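Local coordinates for crispr-associated protein Cas5, dvulg subtype (Xanthomonas oryzae pv. oryzae, PDB 3VZI), which probably acts as a Cas5d endoribonuclease that processes CRISPR RNA in microbial immunity and probably binds nucleic acid, at residues A[50-62]-A[208-220]. Numbering follows the deposited sequence.
Sequences AIRWVVDSIQVLK and RMVDGLVAVPPPQ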
loop_
_atom_site.group_PDB
_atom_site.type_symbol
_atom_site.label_atom_id
_atom_site.label_comp_id
_atom_site.label_asym_id
_atom_site.label_seq_id
_atom_site.Cartn_x
_atom_site.Cartn_y
_atom_site.Cartn_z
ATOM N N ALA A 50 -11.069 -19.250 -3.611
ATOM C CA ALA A 50 -12.491 -19.127 -3.205
ATOM C C ALA A 50 -12.956 -17.710 -2.897
ATOM O O ALA A 50 -14.176 -17.454 -2.827
ATOM C CB ALA A 50 -12.749 -19.977 -1.980
ATOM N N ILE A 51 -12.008 -16.804 -2.638
ATOM C CA ILE A 51 -12.403 -15.507 -2.103
ATOM C C ILE A 51 -11.744 -14.365 -2.841
ATOM O O ILE A 51 -10.682 -14.534 -3.475
ATOM C CB ILE A 51 -12.300 -15.382 -0.545
ATOM C CG1 ILE A 51 -10.875 -15.492 -0.022
ATOM C CG2 ILE A 51 -13.212 -16.394 0.170
ATOM C CD1 ILE A 51 -10.704 -14.790 1.301
ATOM N N ARG A 52 -12.411 -13.215 -2.778
ATOM C CA ARG A 52 -11.983 -12.008 -3.445
ATOM C C ARG A 52 -12.120 -10.889 -2.438
ATOM O O ARG A 52 -13.222 -10.527 -2.028
ATOM C CB ARG A 52 -12.847 -11.737 -4.682
ATOM C CG ARG A 52 -12.334 -10.604 -5.564
ATOM C CD ARG A 52 -13.401 -9.998 -6.465
ATOM N NE ARG A 52 -12.764 -9.245 -7.553
ATOM C CZ ARG A 52 -13.398 -8.581 -8.530
ATOM N NH1 ARG A 52 -14.727 -8.544 -8.576
ATOM N NH2 ARG A 52 -12.698 -7.941 -9.472
ATOM N N TRP A 53 -10.992 -10.345 -2.014
ATOM C CA TRP A 53 -11.018 -9.190 -1.125
ATOM C C TRP A 53 -11.377 -7.955 -1.851
ATOM O O TRP A 53 -10.747 -7.630 -2.856
ATOM C CB TRP A 53 -9.657 -8.992 -0.513
ATOM C CG TRP A 53 -9.476 -9.868 0.670
ATOM C CD1 TRP A 53 -8.672 -10.966 0.780
ATOM C CD2 TRP A 53 -10.164 -9.755 1.954
ATOM N NE1 TRP A 53 -8.778 -11.512 2.024
ATOM C CE2 TRP A 53 -9.662 -10.833 2.776
ATOM C CE3 TRP A 53 -11.103 -8.888 2.479
ATOM C CZ2 TRP A 53 -10.088 -11.034 4.062
ATOM C CZ3 TRP A 53 -11.530 -9.096 3.787
ATOM C CH2 TRP A 53 -11.032 -10.147 4.559
ATOM N N VAL A 54 -12.388 -7.253 -1.358
ATOM C CA VAL A 54 -12.751 -5.946 -1.907
ATOM C C VAL A 54 -12.574 -4.874 -0.847
ATOM O O VAL A 54 -13.187 -4.967 0.212
ATOM C CB VAL A 54 -14.192 -5.943 -2.467
ATOM C CG1 VAL A 54 -14.765 -4.541 -2.540
ATOM C CG2 VAL A 54 -14.231 -6.586 -3.848
ATOM N N VAL A 55 -11.748 -3.867 -1.142
ATOM C CA VAL A 55 -11.520 -2.715 -0.271
ATOM C C VAL A 55 -12.594 -1.668 -0.486
ATOM O O VAL A 55 -12.800 -1.229 -1.610
ATOM C CB VAL A 55 -10.136 -2.087 -0.526
ATOM C CG1 VAL A 55 -9.969 -0.797 0.244
ATOM C CG2 VAL A 55 -9.040 -3.057 -0.113
ATOM N N ASP A 56 -13.269 -1.263 0.596
ATOM C CA ASP A 56 -14.388 -0.320 0.541
ATOM C C ASP A 56 -13.955 1.092 0.909
ATOM O O ASP A 56 -14.430 2.078 0.312
ATOM C CB ASP A 56 -15.478 -0.746 1.509
ATOM C CG ASP A 56 -15.862 -2.221 1.365
ATOM O OD1 ASP A 56 -16.315 -2.619 0.290
ATOM O OD2 ASP A 56 -15.731 -2.992 2.335
ATOM N N SER A 57 -13.091 1.210 1.924
ATOM C CA SER A 57 -12.589 2.526 2.327
ATOM C C SER A 57 -11.303 2.467 3.131
ATOM O O SER A 57 -10.995 1.464 3.747
ATOM C CB SER A 57 -13.646 3.297 3.085
ATOM O OG SER A 57 -13.588 2.959 4.447
ATOM N N ILE A 58 -10.544 3.551 3.083
ATOM C CA ILE A 58 -9.285 3.694 3.814
ATOM C C ILE A 58 -9.430 4.922 4.709
ATOM O O ILE A 58 -9.924 5.944 4.268
ATOM C CB ILE A 58 -8.139 3.963 2.834
ATOM C CG1 ILE A 58 -7.824 2.698 2.030
ATOM C CG2 ILE A 58 -6.897 4.512 3.535
ATOM C CD1 ILE A 58 -7.499 3.019 0.584
ATOM N N GLN A 59 -9.016 4.826 5.959
ATOM C CA GLN A 59 -9.048 5.961 6.885
ATOM C C GLN A 59 -7.609 6.317 7.154
ATOM O O GLN A 59 -6.851 5.475 7.604
ATOM C CB GLN A 59 -9.700 5.542 8.190
ATOM C CG GLN A 59 -9.723 6.611 9.254
ATOM C CD GLN A 59 -10.950 7.478 9.180
ATOM O OE1 GLN A 59 -12.079 6.979 9.042
ATOM N NE2 GLN A 59 -10.747 8.791 9.268
ATOM N N VAL A 60 -7.196 7.533 6.833
ATOM C CA VAL A 60 -5.815 7.942 7.106
ATOM C C VAL A 60 -5.788 8.423 8.557
ATOM O O VAL A 60 -6.594 9.282 8.966
ATOM C CB VAL A 60 -5.382 9.011 6.087
ATOM C CG1 VAL A 60 -3.929 9.468 6.248
ATOM C CG2 VAL A 60 -5.638 8.472 4.695
ATOM N N LEU A 61 -4.914 7.829 9.359
ATOM C CA LEU A 61 -4.833 8.233 10.737
ATOM C C LEU A 61 -3.808 9.303 11.010
ATOM O O LEU A 61 -4.030 10.131 11.905
ATOM C CB LEU A 61 -4.648 7.054 11.654
ATOM C CG LEU A 61 -5.811 6.051 11.677
ATOM C CD1 LEU A 61 -5.345 4.801 12.393
ATOM C CD2 LEU A 61 -7.114 6.537 12.300
ATOM N N LYS A 62 -2.716 9.337 10.246
ATOM C CA LYS A 62 -1.622 10.266 10.548
ATOM C C LYS A 62 -1.298 11.242 9.430
ATOM O O LYS A 62 -1.574 10.963 8.270
ATOM C CB LYS A 62 -0.397 9.487 11.030
ATOM C CG LYS A 62 -0.582 8.956 12.464
ATOM C CD LYS A 62 0.331 7.803 12.815
ATOM C CE LYS A 62 1.578 8.308 13.533
ATOM N NZ LYS A 62 2.261 7.182 14.243
ATOM N N ARG A 208 -10.653 11.153 -3.036
ATOM C CA ARG A 208 -11.115 12.293 -2.262
ATOM C C ARG A 208 -11.207 11.879 -0.794
ATOM O O ARG A 208 -11.627 10.760 -0.455
ATOM C CB ARG A 208 -12.443 12.862 -2.785
ATOM C CG ARG A 208 -12.976 14.007 -1.914
ATOM C CD ARG A 208 -14.297 14.608 -2.410
ATOM N NE ARG A 208 -15.380 13.620 -2.380
ATOM C CZ ARG A 208 -16.491 13.708 -1.643
ATOM N NH1 ARG A 208 -16.723 14.779 -0.876
ATOM N NH2 ARG A 208 -17.387 12.718 -1.692
ATOM N N MET A 209 -10.789 12.789 0.081
ATOM C CA MET A 209 -10.656 12.480 1.502
ATOM C C MET A 209 -11.578 13.397 2.284
ATOM O O MET A 209 -11.528 14.631 2.119
ATOM C CB MET A 209 -9.208 12.691 1.929
ATOM C CG MET A 209 -8.818 12.023 3.239
ATOM S SD MET A 209 -7.043 12.195 3.565
ATOM C CE MET A 209 -6.889 13.937 3.926
ATOM N N VAL A 210 -12.432 12.808 3.116
ATOM C CA VAL A 210 -13.332 13.595 3.972
ATOM C C VAL A 210 -13.060 13.225 5.433
ATOM O O VAL A 210 -13.332 12.094 5.849
ATOM C CB VAL A 210 -14.813 13.372 3.576
ATOM C CG1 VAL A 210 -15.777 13.950 4.605
ATOM C CG2 VAL A 210 -15.082 13.980 2.221
ATOM N N ASP A 211 -12.507 14.166 6.202
ATOM C CA ASP A 211 -12.108 13.917 7.610
ATOM C C ASP A 211 -11.278 12.620 7.760
ATOM O O ASP A 211 -11.494 11.825 8.670
ATOM C CB ASP A 211 -13.322 13.924 8.573
ATOM C CG ASP A 211 -14.065 15.266 8.594
ATOM O OD1 ASP A 211 -13.404 16.324 8.478
ATOM O OD2 ASP A 211 -15.319 15.287 8.730
ATOM N N GLY A 212 -10.331 12.409 6.855
ATOM C CA GLY A 212 -9.520 11.182 6.859
ATOM C C GLY A 212 -10.049 10.048 5.991
ATOM O O GLY A 212 -9.275 9.209 5.503
ATOM N N LEU A 213 -11.362 10.025 5.772
ATOM C CA LEU A 213 -11.976 8.893 5.101
ATOM C C LEU A 213 -11.881 9.076 3.609
ATOM O O LEU A 213 -12.182 10.157 3.113
ATOM C CB LEU A 213 -13.426 8.790 5.509
ATOM C CG LEU A 213 -14.156 7.481 5.268
ATOM C CD1 LEU A 213 -13.377 6.276 5.817
ATOM C CD2 LEU A 213 -15.516 7.619 5.938
ATOM N N VAL A 214 -11.423 8.040 2.912
ATOM C CA VAL A 214 -11.317 7.994 1.467
ATOM C C VAL A 214 -12.173 6.812 1.011
ATOM O O VAL A 214 -11.746 5.677 1.129
ATOM C CB VAL A 214 -9.832 7.757 1.027
ATOM C CG1 VAL A 214 -9.686 7.517 -0.475
ATOM C CG2 VAL A 214 -8.920 8.911 1.447
ATOM N N ALA A 215 -13.377 7.064 0.492
ATOM C CA ALA A 215 -14.212 5.993 -0.095
ATOM C C ALA A 215 -13.487 5.364 -1.280
ATOM O O ALA A 215 -12.917 6.077 -2.059
ATOM C CB ALA A 215 -15.541 6.564 -0.560
ATOM N N VAL A 216 -13.512 4.047 -1.427
ATOM C CA VAL A 216 -12.871 3.400 -2.589
ATOM C C VAL A 216 -13.927 2.849 -3.556
ATOM O O VAL A 216 -14.671 1.943 -3.192
ATOM C CB VAL A 216 -11.869 2.295 -2.142
ATOM C CG1 VAL A 216 -11.317 1.500 -3.320
ATOM C CG2 VAL A 216 -10.729 2.909 -1.308
ATOM N N PRO A 217 -14.021 3.410 -4.780
ATOM C CA PRO A 217 -14.965 2.884 -5.761
ATOM C C PRO A 217 -14.816 1.384 -5.960
ATOM O O PRO A 217 -13.714 0.891 -5.812
ATOM C CB PRO A 217 -14.563 3.629 -7.036
ATOM C CG PRO A 217 -14.187 4.973 -6.532
ATOM C CD PRO A 217 -13.463 4.701 -5.233
ATOM N N PRO A 218 -15.916 0.655 -6.268
ATOM C CA PRO A 218 -15.785 -0.758 -6.710
ATOM C C PRO A 218 -15.100 -0.847 -8.081
ATOM O O PRO A 218 -14.960 0.178 -8.744
ATOM C CB PRO A 218 -17.243 -1.225 -6.826
ATOM C CG PRO A 218 -18.038 0.043 -6.985
ATOM C CD PRO A 218 -17.332 1.046 -6.129
ATOM N N PRO A 219 -14.669 -2.052 -8.506
ATOM C CA PRO A 219 -14.204 -2.309 -9.882
ATOM C C PRO A 219 -15.020 -1.679 -11.028
ATOM O O PRO A 219 -14.493 -0.810 -11.713
ATOM C CB PRO A 219 -14.229 -3.828 -9.958
ATOM C CG PRO A 219 -13.835 -4.249 -8.563
ATOM C CD PRO A 219 -14.260 -3.151 -7.607
ATOM N N GLN A 220 -16.276 -2.087 -11.234
ATOM C CA GLN A 220 -17.088 -1.588 -12.371
ATOM C C GLN A 220 -17.589 -0.137 -12.225
ATOM O O GLN A 220 -18.701 0.093 -11.757
ATOM C CB GLN A 220 -18.258 -2.545 -12.676
ATOM C CG GLN A 220 -19.260 -2.809 -11.543
ATOM C CD GLN A 220 -20.667 -3.162 -12.053
ATOM O OE1 GLN A 220 -21.236 -2.442 -12.880
ATOM N NE2 GLN A 220 -21.238 -4.264 -11.551
#
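Backbone bonds pair I58 with V214 in both directions: I58 N reaches V214 O at 3.1 Å, and V214 N returns to I58 O at 2.9 Å. The match continues outward on both flanks, V216 N donating to D56 O at 2.8 Å and V60 N to G212 O at 3.0 Å. S57–A215 and Q59–L213 are the intervening non-hydrogen-bonded pairs, and the N-to-C directions of strands 51-60 and 213-215 differ by 159°, consistent with the antiparallel pairing that the bonds establish. Strand 213-215 thereby forms an outermost strand of a five-stranded antiparallel sheet in the order 164-167, 7-13, 114-124, 51-60, 213-215, in keeping with the RRM-like core expected of a Cas5 protein. On its other side strand 51-60 pairs with 114-124, where D56 and S57 both face A119 in a classic beta bulge. A type I' turn, V210 to L213, reverses the chain ahead of strand 213-215; at G212 phi is 93°, where a side chain would jam against D211 O, so the position calls for glycine.

The apolar contacts centre on V216 and V60. V216 CG2, set anti to its carbonyl carbon, lies 3.7 Å from I58 CD1 and also touches V55 CG1, while P35 of helix 35-45 adjoins V216. Farther along, V60 CG2 meets M209 SD at 4.1 Å, their side chains crossing roughly perpendicularly.

Polar side-chain contact is slight. Q59 bends at chi2 (89°), bringing NE2 to D211 O in a weak bond of 3.2 Å, while L213 CD1 packs between Q59 OE1 and S57 OG.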